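Local coordinates for mandelate racemase/muconate lactonizing protein (PDB 3QLD), which is of unknown specific function but belongs to the mandelate racemase/muconate lactonizing family of the enolase superfamily, with a capping domain beside a TIM-type barrel, at residues M67-W79 / T93-S107. Numbering follows the deposited sequence.
Sequences MLVHHLVPRFARW and TVCEALRDVRGNRMS. With SO4 (sulfate ion), chain D; SO4 (sulfate ion), chain C; SO4 (sulfate ion), chain E.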
HETATM    1  N   MSE A  67     -11.378  -4.347   5.933  1.00 20.70           N
HETATM    2  CA  MSE A  67     -10.354  -3.818   6.814  1.00 21.17           C
HETATM    3  C   MSE A  67     -11.085  -3.212   8.047  1.00 21.05           C
HETATM    4  O   MSE A  67     -10.686  -3.466   9.194  1.00 20.28           O
HETATM    5  CB  MSE A  67      -9.510  -2.798   5.995  1.00 21.42           C
HETATM    6  CG  MSE A  67      -8.333  -2.079   6.711  1.00 24.74           C
HETATM    7 SE   MSE A  67      -7.041  -3.178   7.659  1.00 29.38          SE
HETATM    8  CE  MSE A  67      -6.830  -4.433   6.275  1.00 19.38           C
ATOM      9  N   LEU A  68     -12.125  -2.436   7.803  1.00 21.30           N
ATOM     10  CA  LEU A  68     -12.831  -1.770   8.968  1.00 21.44           C
ATOM     11  C   LEU A  68     -13.521  -2.789   9.883  1.00 22.79           C
ATOM     12  O   LEU A  68     -13.262  -2.856  11.067  1.00 22.65           O
ATOM     13  CB  LEU A  68     -13.824  -0.723   8.457  1.00 21.05           C
ATOM     14  CG  LEU A  68     -13.108   0.516   7.932  1.00 21.44           C
ATOM     15  CD1 LEU A  68     -14.037   1.316   7.021  1.00 20.49           C
ATOM     16  CD2 LEU A  68     -12.512   1.414   9.096  1.00 23.66           C
ATOM     17  N   VAL A  69     -14.345  -3.632   9.289  1.00 23.24           N
ATOM     18  CA  VAL A  69     -15.086  -4.648  10.035  1.00 22.69           C
ATOM     19  C   VAL A  69     -14.215  -5.622  10.776  1.00 24.69           C
ATOM     20  O   VAL A  69     -14.482  -5.881  11.968  1.00 23.82           O
ATOM     21  CB  VAL A  69     -16.042  -5.394   9.062  1.00 22.43           C
ATOM     22  CG1 VAL A  69     -16.764  -6.644   9.725  1.00 23.02           C
ATOM     23  CG2 VAL A  69     -17.045  -4.427   8.391  1.00 24.82           C
ATOM     24  N   HIS A  70     -13.211  -6.208  10.093  1.00 22.11           N
ATOM     25  CA  HIS A  70     -12.539  -7.357  10.664  1.00 23.89           C
ATOM     26  C   HIS A  70     -11.208  -7.013  11.330  1.00 24.87           C
ATOM     27  O   HIS A  70     -10.647  -7.879  12.008  1.00 25.08           O
ATOM     28  CB  HIS A  70     -12.422  -8.492   9.609  1.00 24.15           C
ATOM     29  CG  HIS A  70     -13.751  -9.028   9.165  1.00 26.39           C
ATOM     30  ND1 HIS A  70     -14.539  -9.819   9.986  1.00 29.32           N
ATOM     31  CD2 HIS A  70     -14.452  -8.872   8.013  1.00 32.64           C
ATOM     32  CE1 HIS A  70     -15.646 -10.147   9.351  1.00 28.46           C
ATOM     33  NE2 HIS A  70     -15.640  -9.560   8.164  1.00 30.00           N
ATOM     34  N   HIS A  71     -10.705  -5.778  11.169  1.00 23.20           N
ATOM     35  CA  HIS A  71      -9.409  -5.426  11.696  1.00 24.90           C
ATOM     36  C   HIS A  71      -9.290  -4.145  12.506  1.00 25.48           C
ATOM     37  O   HIS A  71      -8.790  -4.168  13.667  1.00 25.51           O
ATOM     38  CB  HIS A  71      -8.372  -5.383  10.558  1.00 26.49           C
ATOM     39  CG  HIS A  71      -8.301  -6.667   9.817  1.00 25.35           C
ATOM     40  ND1 HIS A  71      -7.474  -7.699  10.224  1.00 27.28           N
ATOM     41  CD2 HIS A  71      -9.094  -7.176   8.831  1.00 26.26           C
ATOM     42  CE1 HIS A  71      -7.682  -8.757   9.439  1.00 27.72           C
ATOM     43  NE2 HIS A  71      -8.677  -8.478   8.608  1.00 28.47           N
ATOM     44  N   LEU A  72      -9.738  -3.043  11.908  1.00 23.91           N
ATOM     45  CA  LEU A  72      -9.586  -1.741  12.544  1.00 24.92           C
ATOM     46  C   LEU A  72     -10.614  -1.501  13.658  1.00 24.72           C
ATOM     47  O   LEU A  72     -10.213  -1.139  14.751  1.00 26.16           O
ATOM     48  CB  LEU A  72      -9.613  -0.597  11.504  1.00 25.04           C
ATOM     49  CG  LEU A  72      -8.615  -0.707  10.366  1.00 27.04           C
ATOM     50  CD1 LEU A  72      -8.593   0.681   9.662  1.00 26.62           C
ATOM     51  CD2 LEU A  72      -7.250  -1.042  10.918  1.00 26.15           C
ATOM     52  N   VAL A  73     -11.895  -1.780  13.403  1.00 25.09           N
ATOM     53  CA  VAL A  73     -12.918  -1.569  14.469  1.00 26.76           C
ATOM     54  C   VAL A  73     -12.640  -2.433  15.692  1.00 26.24           C
ATOM     55  O   VAL A  73     -12.687  -1.906  16.843  1.00 26.99           O
ATOM     56  CB  VAL A  73     -14.371  -1.594  13.911  1.00 25.60           C
ATOM     57  CG1 VAL A  73     -15.430  -1.484  15.060  1.00 29.53           C
ATOM     58  CG2 VAL A  73     -14.512  -0.449  12.959  1.00 28.16           C
ATOM     59  N   PRO A  74     -12.245  -3.716  15.507  1.00 26.51           N
ATOM     60  CA  PRO A  74     -11.879  -4.490  16.701  1.00 27.23           C
ATOM     61  C   PRO A  74     -10.715  -3.905  17.464  1.00 27.08           C
ATOM     62  O   PRO A  74     -10.715  -3.884  18.714  1.00 28.63           O
ATOM     63  CB  PRO A  74     -11.540  -5.863  16.126  1.00 27.07           C
ATOM     64  CG  PRO A  74     -12.526  -5.964  14.988  1.00 27.81           C
ATOM     65  CD  PRO A  74     -12.318  -4.601  14.323  1.00 25.88           C
ATOM     66  N   ARG A  75      -9.747  -3.369  16.751  1.00 27.51           N
ATOM     67  CA  ARG A  75      -8.572  -2.795  17.389  1.00 27.51           C
ATOM     68  C   ARG A  75      -8.944  -1.558  18.149  1.00 28.54           C
ATOM     69  O   ARG A  75      -8.335  -1.283  19.214  1.00 29.33           O
ATOM     70  CB  ARG A  75      -7.476  -2.459  16.380  1.00 26.94           C
ATOM     71  CG  ARG A  75      -6.575  -3.683  16.027  1.00 28.40           C
ATOM     72  CD  ARG A  75      -5.667  -3.186  14.899  1.00 35.23           C
ATOM     73  NE  ARG A  75      -4.677  -4.185  14.567  1.00 33.32           N
ATOM     74  CZ  ARG A  75      -4.898  -5.276  13.834  1.00 35.79           C
ATOM     75  NH1 ARG A  75      -6.119  -5.543  13.370  1.00 30.30           N
ATOM     76  NH2 ARG A  75      -3.869  -6.126  13.603  1.00 35.29           N
ATOM     77  N   PHE A  76      -9.877  -0.783  17.581  1.00 28.85           N
ATOM     78  CA  PHE A  76     -10.350   0.472  18.178  1.00 28.82           C
ATOM     79  C   PHE A  76     -11.172   0.182  19.455  1.00 29.52           C
ATOM     80  O   PHE A  76     -10.985   0.861  20.447  1.00 31.68           O
ATOM     81  CB  PHE A  76     -11.121   1.271  17.120  1.00 28.29           C
ATOM     82  CG  PHE A  76     -11.805   2.499  17.631  1.00 31.28           C
ATOM     83  CD1 PHE A  76     -13.199   2.668  17.423  1.00 33.75           C
ATOM     84  CD2 PHE A  76     -11.093   3.505  18.287  1.00 31.64           C
ATOM     85  CE1 PHE A  76     -13.846   3.771  17.849  1.00 35.95           C
ATOM     86  CE2 PHE A  76     -11.756   4.626  18.781  1.00 32.53           C
ATOM     87  CZ  PHE A  76     -13.133   4.786  18.539  1.00 36.22           C
ATOM     88  N   ALA A  77     -12.042  -0.828  19.430  1.00 29.66           N
ATOM     89  CA  ALA A  77     -12.768  -1.297  20.625  1.00 31.94           C
ATOM     90  C   ALA A  77     -11.814  -1.713  21.723  1.00 34.39           C
ATOM     91  O   ALA A  77     -12.020  -1.392  22.884  1.00 34.55           O
ATOM     92  CB  ALA A  77     -13.655  -2.478  20.272  1.00 31.31           C
ATOM     93  N   ARG A  78     -10.752  -2.426  21.361  1.00 35.61           N
ATOM     94  CA  ARG A  78      -9.795  -2.875  22.369  1.00 38.83           C
ATOM     95  C   ARG A  78      -9.188  -1.645  23.051  1.00 38.74           C
ATOM     96  O   ARG A  78      -9.088  -1.609  24.292  1.00 40.15           O
ATOM     97  CB  ARG A  78      -8.718  -3.794  21.755  1.00 38.96           C
ATOM     98  CG  ARG A  78      -7.690  -4.403  22.759  1.00 47.64           C
ATOM     99  CD  ARG A  78      -6.652  -5.338  22.031  1.00 52.67           C
ATOM    100  NE  ARG A  78      -5.605  -4.554  21.340  1.00 59.08           N
ATOM    101  CZ  ARG A  78      -5.137  -4.794  20.100  1.00 62.08           C
ATOM    102  NH1 ARG A  78      -5.621  -5.800  19.374  1.00 62.87           N
ATOM    103  NH2 ARG A  78      -4.189  -4.018  19.574  1.00 61.50           N
ATOM    104  N   TRP A  79      -8.845  -0.628  22.262  1.00 37.46           N
ATOM    105  CA  TRP A  79      -8.212   0.585  22.773  1.00 37.57           C
ATOM    106  C   TRP A  79      -9.166   1.390  23.671  1.00 37.68           C
ATOM    107  O   TRP A  79      -8.717   1.984  24.658  1.00 38.13           O
ATOM    108  CB  TRP A  79      -7.702   1.428  21.611  1.00 35.77           C
ATOM    109  CG  TRP A  79      -7.069   2.786  21.905  1.00 35.16           C
ATOM    110  CD1 TRP A  79      -5.763   3.017  22.227  1.00 34.10           C
ATOM    111  CD2 TRP A  79      -7.691   4.096  21.811  1.00 35.35           C
ATOM    112  NE1 TRP A  79      -5.534   4.360  22.379  1.00 37.02           N
ATOM    113  CE2 TRP A  79      -6.682   5.058  22.103  1.00 34.77           C
ATOM    114  CE3 TRP A  79      -8.973   4.546  21.463  1.00 34.80           C
ATOM    115  CZ2 TRP A  79      -6.927   6.433  22.133  1.00 33.18           C
ATOM    116  CZ3 TRP A  79      -9.233   5.925  21.482  1.00 34.66           C
ATOM    117  CH2 TRP A  79      -8.177   6.872  21.805  1.00 30.89           C
ATOM    118  N   THR A  93      -4.590  10.904  20.039  1.00 35.76           N
ATOM    119  CA  THR A  93      -3.854   9.718  20.277  1.00 35.30           C
ATOM    120  C   THR A  93      -4.495   8.456  19.710  1.00 34.70           C
ATOM    121  O   THR A  93      -3.981   7.356  19.899  1.00 34.03           O
ATOM    122  CB  THR A  93      -3.618   9.545  21.759  1.00 35.46           C
ATOM    123  OG1 THR A  93      -4.837   9.205  22.407  1.00 40.02           O
ATOM    124  CG2 THR A  93      -3.064  10.870  22.378  1.00 36.19           C
ATOM    125  N   VAL A  94      -5.627   8.602  19.053  1.00 33.64           N
ATOM    126  CA  VAL A  94      -6.393   7.428  18.632  1.00 34.43           C
ATOM    127  C   VAL A  94      -5.578   6.561  17.643  1.00 35.49           C
ATOM    128  O   VAL A  94      -5.711   5.328  17.665  1.00 35.78           O
ATOM    129  CB  VAL A  94      -7.865   7.784  18.187  1.00 33.93           C
ATOM    130  CG1 VAL A  94      -7.846   8.690  17.043  1.00 33.96           C
ATOM    131  CG2 VAL A  94      -8.632   6.539  17.847  1.00 36.43           C
ATOM    132  N   CYS A  95      -4.698   7.150  16.829  1.00 36.26           N
ATOM    133  CA  CYS A  95      -3.894   6.320  15.909  1.00 39.06           C
ATOM    134  C   CYS A  95      -2.973   5.297  16.592  1.00 39.34           C
ATOM    135  O   CYS A  95      -2.507   4.314  15.951  1.00 39.56           O
ATOM    136  CB  CYS A  95      -3.155   7.142  14.862  1.00 39.26           C
ATOM    137  SG  CYS A  95      -4.300   7.916  13.703  1.00 47.26           S
ATOM    138  N   GLU A  96      -2.773   5.457  17.898  1.00 39.02           N
ATOM    139  CA  GLU A  96      -2.013   4.487  18.626  1.00 39.03           C
ATOM    140  C   GLU A  96      -2.780   3.160  18.759  1.00 38.59           C
ATOM    141  O   GLU A  96      -2.151   2.083  18.857  1.00 39.49           O
ATOM    142  CB  GLU A  96      -1.503   5.068  19.964  1.00 41.77           C
ATOM    143  CG  GLU A  96      -2.033   4.429  21.256  1.00 46.11           C
ATOM    144  CD  GLU A  96      -2.009   5.428  22.441  1.00 51.68           C
ATOM    145  OE1 GLU A  96      -2.568   5.094  23.524  1.00 53.38           O
ATOM    146  OE2 GLU A  96      -1.428   6.543  22.274  1.00 52.94           O
ATOM    147  N   ALA A  97      -4.108   3.186  18.684  1.00 35.71           N
ATOM    148  CA  ALA A  97      -4.863   1.904  18.674  1.00 35.36           C
ATOM    149  C   ALA A  97      -4.490   1.082  17.435  1.00 33.78           C
ATOM    150  O   ALA A  97      -4.664  -0.144  17.413  1.00 31.58           O
ATOM    151  CB  ALA A  97      -6.331   2.151  18.632  1.00 35.91           C
ATOM    152  N   LEU A  98      -4.043   1.789  16.403  1.00 34.11           N
ATOM    153  CA  LEU A  98      -3.845   1.179  15.070  1.00 34.78           C
ATOM    154  C   LEU A  98      -2.373   1.185  14.675  1.00 35.88           C
ATOM    155  O   LEU A  98      -2.045   0.957  13.488  1.00 35.59           O
ATOM    156  CB  LEU A  98      -4.669   1.920  14.028  1.00 34.04           C
ATOM    157  CG  LEU A  98      -6.167   2.065  14.352  1.00 32.92           C
ATOM    158  CD1 LEU A  98      -6.890   2.924  13.252  1.00 30.75           C
ATOM    159  CD2 LEU A  98      -6.842   0.716  14.520  1.00 31.82           C
ATOM    160  N   ARG A  99      -1.486   1.425  15.649  1.00 36.37           N
ATOM    161  CA  ARG A  99      -0.075   1.661  15.299  1.00 38.72           C
ATOM    162  C   ARG A  99       0.574   0.433  14.625  1.00 37.16           C
ATOM    163  O   ARG A  99       1.528   0.617  13.896  1.00 38.59           O
ATOM    164  CB  ARG A  99       0.749   2.099  16.521  1.00 39.61           C
ATOM    165  CG  ARG A  99       0.853   0.966  17.582  1.00 45.90           C
ATOM    166  CD  ARG A  99       1.094   1.518  18.975  1.00 54.23           C
ATOM    167  NE  ARG A  99       1.499   0.481  19.926  1.00 60.39           N
ATOM    168  CZ  ARG A  99       1.456   0.624  21.255  1.00 63.67           C
ATOM    169  NH1 ARG A  99       1.000   1.754  21.802  1.00 64.73           N
ATOM    170  NH2 ARG A  99       1.853  -0.369  22.045  1.00 62.06           N
ATOM    171  N   ASP A 100       0.067  -0.785  14.855  1.00 36.14           N
ATOM    172  CA  ASP A 100       0.639  -1.995  14.241  1.00 33.87           C
ATOM    173  C   ASP A 100       0.135  -2.304  12.848  1.00 32.80           C
ATOM    174  O   ASP A 100       0.571  -3.277  12.281  1.00 33.19           O
ATOM    175  CB  ASP A 100       0.374  -3.247  15.061  1.00 35.06           C
ATOM    176  CG  ASP A 100      -1.121  -3.650  15.128  1.00 37.85           C
ATOM    177  OD1 ASP A 100      -2.014  -2.759  15.184  1.00 43.99           O
ATOM    178  OD2 ASP A 100      -1.430  -4.869  15.193  1.00 42.31           O
ATOM    179  N   VAL A 101      -0.843  -1.563  12.357  1.00 30.01           N
ATOM    180  CA  VAL A 101      -1.330  -1.723  10.958  1.00 28.03           C
ATOM    181  C   VAL A 101      -0.376  -1.004   9.971  1.00 27.00           C
ATOM    182  O   VAL A 101      -0.076   0.217  10.117  1.00 28.54           O
ATOM    183  CB  VAL A 101      -2.739  -1.149  10.799  1.00 28.58           C
ATOM    184  CG1 VAL A 101      -3.163  -1.173   9.340  1.00 26.74           C
ATOM    185  CG2 VAL A 101      -3.755  -1.948  11.689  1.00 29.07           C
ATOM    186  N   ARG A 102       0.038  -1.710   8.921  1.00 24.06           N
ATOM    187  CA  ARG A 102       0.713  -1.035   7.813  1.00 23.82           C
ATOM    188  C   ARG A 102      -0.250  -0.514   6.794  1.00 24.05           C
ATOM    189  O   ARG A 102      -1.276  -1.138   6.515  1.00 23.85           O
ATOM    190  CB  ARG A 102       1.747  -1.941   7.148  1.00 25.16           C
ATOM    191  CG  ARG A 102       2.485  -2.841   8.114  1.00 29.02           C
ATOM    192  CD  ARG A 102       3.530  -2.161   9.025  1.00 38.12           C
ATOM    193  NE  ARG A 102       4.013  -0.927   8.448  1.00 47.32           N
ATOM    194  CZ  ARG A 102       5.237  -0.735   7.965  1.00 52.57           C
ATOM    195  NH1 ARG A 102       6.164  -1.708   8.022  1.00 54.21           N
ATOM    196  NH2 ARG A 102       5.538   0.452   7.443  1.00 54.67           N
ATOM    197  N   GLY A 103       0.087   0.645   6.240  1.00 22.04           N
ATOM    198  CA  GLY A 103      -0.695   1.282   5.187  1.00 21.66           C
ATOM    199  C   GLY A 103      -2.139   1.434   5.603  1.00 21.17           C
ATOM    200  O   GLY A 103      -2.424   1.765   6.805  1.00 22.25           O
ATOM    201  N   ASN A 104      -3.029   1.166   4.654  1.00 18.96           N
ATOM    202  CA  ASN A 104      -4.515   1.236   4.898  1.00 20.29           C
ATOM    203  C   ASN A 104      -4.912   2.593   5.436  1.00 21.74           C
ATOM    204  O   ASN A 104      -5.765   2.720   6.336  1.00 20.52           O
ATOM    205  CB  ASN A 104      -4.932   0.132   5.866  1.00 21.80           C
ATOM    206  CG  ASN A 104      -4.850  -1.260   5.181  1.00 22.66           C
ATOM    207  OD1 ASN A 104      -5.760  -1.618   4.406  1.00 22.20           O
ATOM    208  ND2 ASN A 104      -3.783  -2.010   5.454  1.00 20.02           N
ATOM    209  N   ARG A 105      -4.257   3.628   4.907  1.00 22.64           N
ATOM    210  CA  ARG A 105      -4.427   4.944   5.529  1.00 24.03           C
ATOM    211  C   ARG A 105      -5.819   5.543   5.383  1.00 23.58           C
ATOM    212  O   ARG A 105      -6.236   6.292   6.276  1.00 23.84           O
ATOM    213  CB  ARG A 105      -3.370   5.912   5.041  1.00 23.20           C
ATOM    214  CG  ARG A 105      -2.048   5.576   5.709  1.00 28.16           C
ATOM    215  CD  ARG A 105      -0.964   6.599   5.250  1.00 37.03           C
ATOM    216  NE  ARG A 105       0.346   6.313   5.869  1.00 38.96           N
ATOM    217  CZ  ARG A 105       0.904   7.039   6.847  1.00 43.54           C
ATOM    218  NH1 ARG A 105       0.326   8.167   7.309  1.00 41.57           N
ATOM    219  NH2 ARG A 105       2.083   6.658   7.341  1.00 45.12           N
HETATM  220  N   MSE A 106      -6.539   5.232   4.296  1.00 22.53           N
HETATM  221  CA  MSE A 106      -7.900   5.760   4.171  1.00 23.06           C
HETATM  222  C   MSE A 106      -8.880   5.118   5.171  1.00 23.07           C
HETATM  223  O   MSE A 106      -9.807   5.801   5.677  1.00 22.78           O
HETATM  224  CB  MSE A 106      -8.414   5.646   2.726  1.00 22.93           C
HETATM  225  CG  MSE A 106      -7.613   6.512   1.737  1.00 22.92           C
HETATM  226 SE   MSE A 106      -8.065   5.933  -0.056  1.00 26.51          SE
HETATM  227  CE  MSE A 106      -7.022   7.203  -1.085  1.00 25.84           C
ATOM    228  N   SER A 107      -8.677   3.831   5.453  1.00 21.26           N
ATOM    229  CA  SER A 107      -9.461   3.104   6.491  1.00 22.51           C
ATOM    230  C   SER A 107      -9.095   3.612   7.892  1.00 21.93           C
ATOM    231  O   SER A 107      -9.999   3.932   8.712  1.00 23.66           O
ATOM    232  CB  SER A 107      -9.237   1.577   6.380  1.00 22.54           C
ATOM    233  OG  SER A 107     -10.012   1.186   5.293  1.00 23.79           O
TER
HETATM  234  S   SO4 D 402       2.953   2.586   6.636  1.00 86.32           S
HETATM  235  O1  SO4 D 402       3.276   1.885   5.389  1.00 85.79           O
HETATM  236  O2  SO4 D 402       2.480   1.670   7.668  1.00 85.53           O
HETATM  237  O3  SO4 D 402       4.164   3.207   7.160  1.00 86.90           O
HETATM  238  O4  SO4 D 402       1.944   3.622   6.390  1.00 86.86           O
HETATM  239  S   SO4 C 401       3.808   8.904   8.708  1.00 51.58           S
HETATM  240  O1  SO4 C 401       3.367   7.549   9.031  1.00 51.36           O
HETATM  241  O2  SO4 C 401       2.718   9.632   8.068  1.00 49.65           O
HETATM  242  O3  SO4 C 401       4.126   9.649   9.923  1.00 51.07           O
HETATM  243  O4  SO4 C 401       4.996   8.784   7.857  1.00 49.86           O
HETATM  244  S   SO4 E 403     -18.809  -8.648   5.745  1.00 70.50           S
HETATM  245  O1  SO4 E 403     -19.584  -7.464   6.159  1.00 67.47           O
HETATM  246  O2  SO4 E 403     -17.581  -8.296   5.027  1.00 67.52           O
HETATM  247  O3  SO4 E 403     -18.425  -9.423   6.940  1.00 67.89           O
HETATM  248  O4  SO4 E 403     -19.675  -9.438   4.852  1.00 69.46           O
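R75 reaches from helix 61-80 across to D100, and most of its side chain finds a partner on the way. R75 CB lies 3.7 Å from L98 CD2 and also faces the carbonyl of A97; CD runs on past V101 CG2 and D100 OD1. With the chain extended from CG to NE (chi2 and chi3 both 174°), the guanidinium meets the carboxylate side-on. R75 NE gives a hydrogen bond to D100 OD1 on its syn side (3.1 Å), while R75 NH2 reaches D100 OD2 from above the carboxylate plane (3.2 Å), the two planes being turned 36° apart. V101 CG2 lies over one guanidinium face, offset toward its rim. R75 NH1 turns back to H71 O of its own helix (3.0 Å). E53 of the second subunit adds a salt bridge to R75 NH2, so this buried cation is shared by two acids and a carbonyl.

One turn on, W79 lays its indole over A97 CB and V94 CA, the latter a CH-pi contact, and W79 NE1 bonds in the ring plane to E96 OE1 (3.3 Å). V94 CG2 touches both W79 CZ3 and F76 CE2. Toward the other end, L72 CD2 packs on V101 CG2 (3.7 Å) and its CD1 presses tightly against S107 CB, while M67, bent at chi2 and chi3, drapes CG and CE against N104 OD1.

The connection leading into helix 105-123 is thereby fastened along helix 61-80, within the helical part of the enolase-type N-terminal capping domain, where the second subunit also docks.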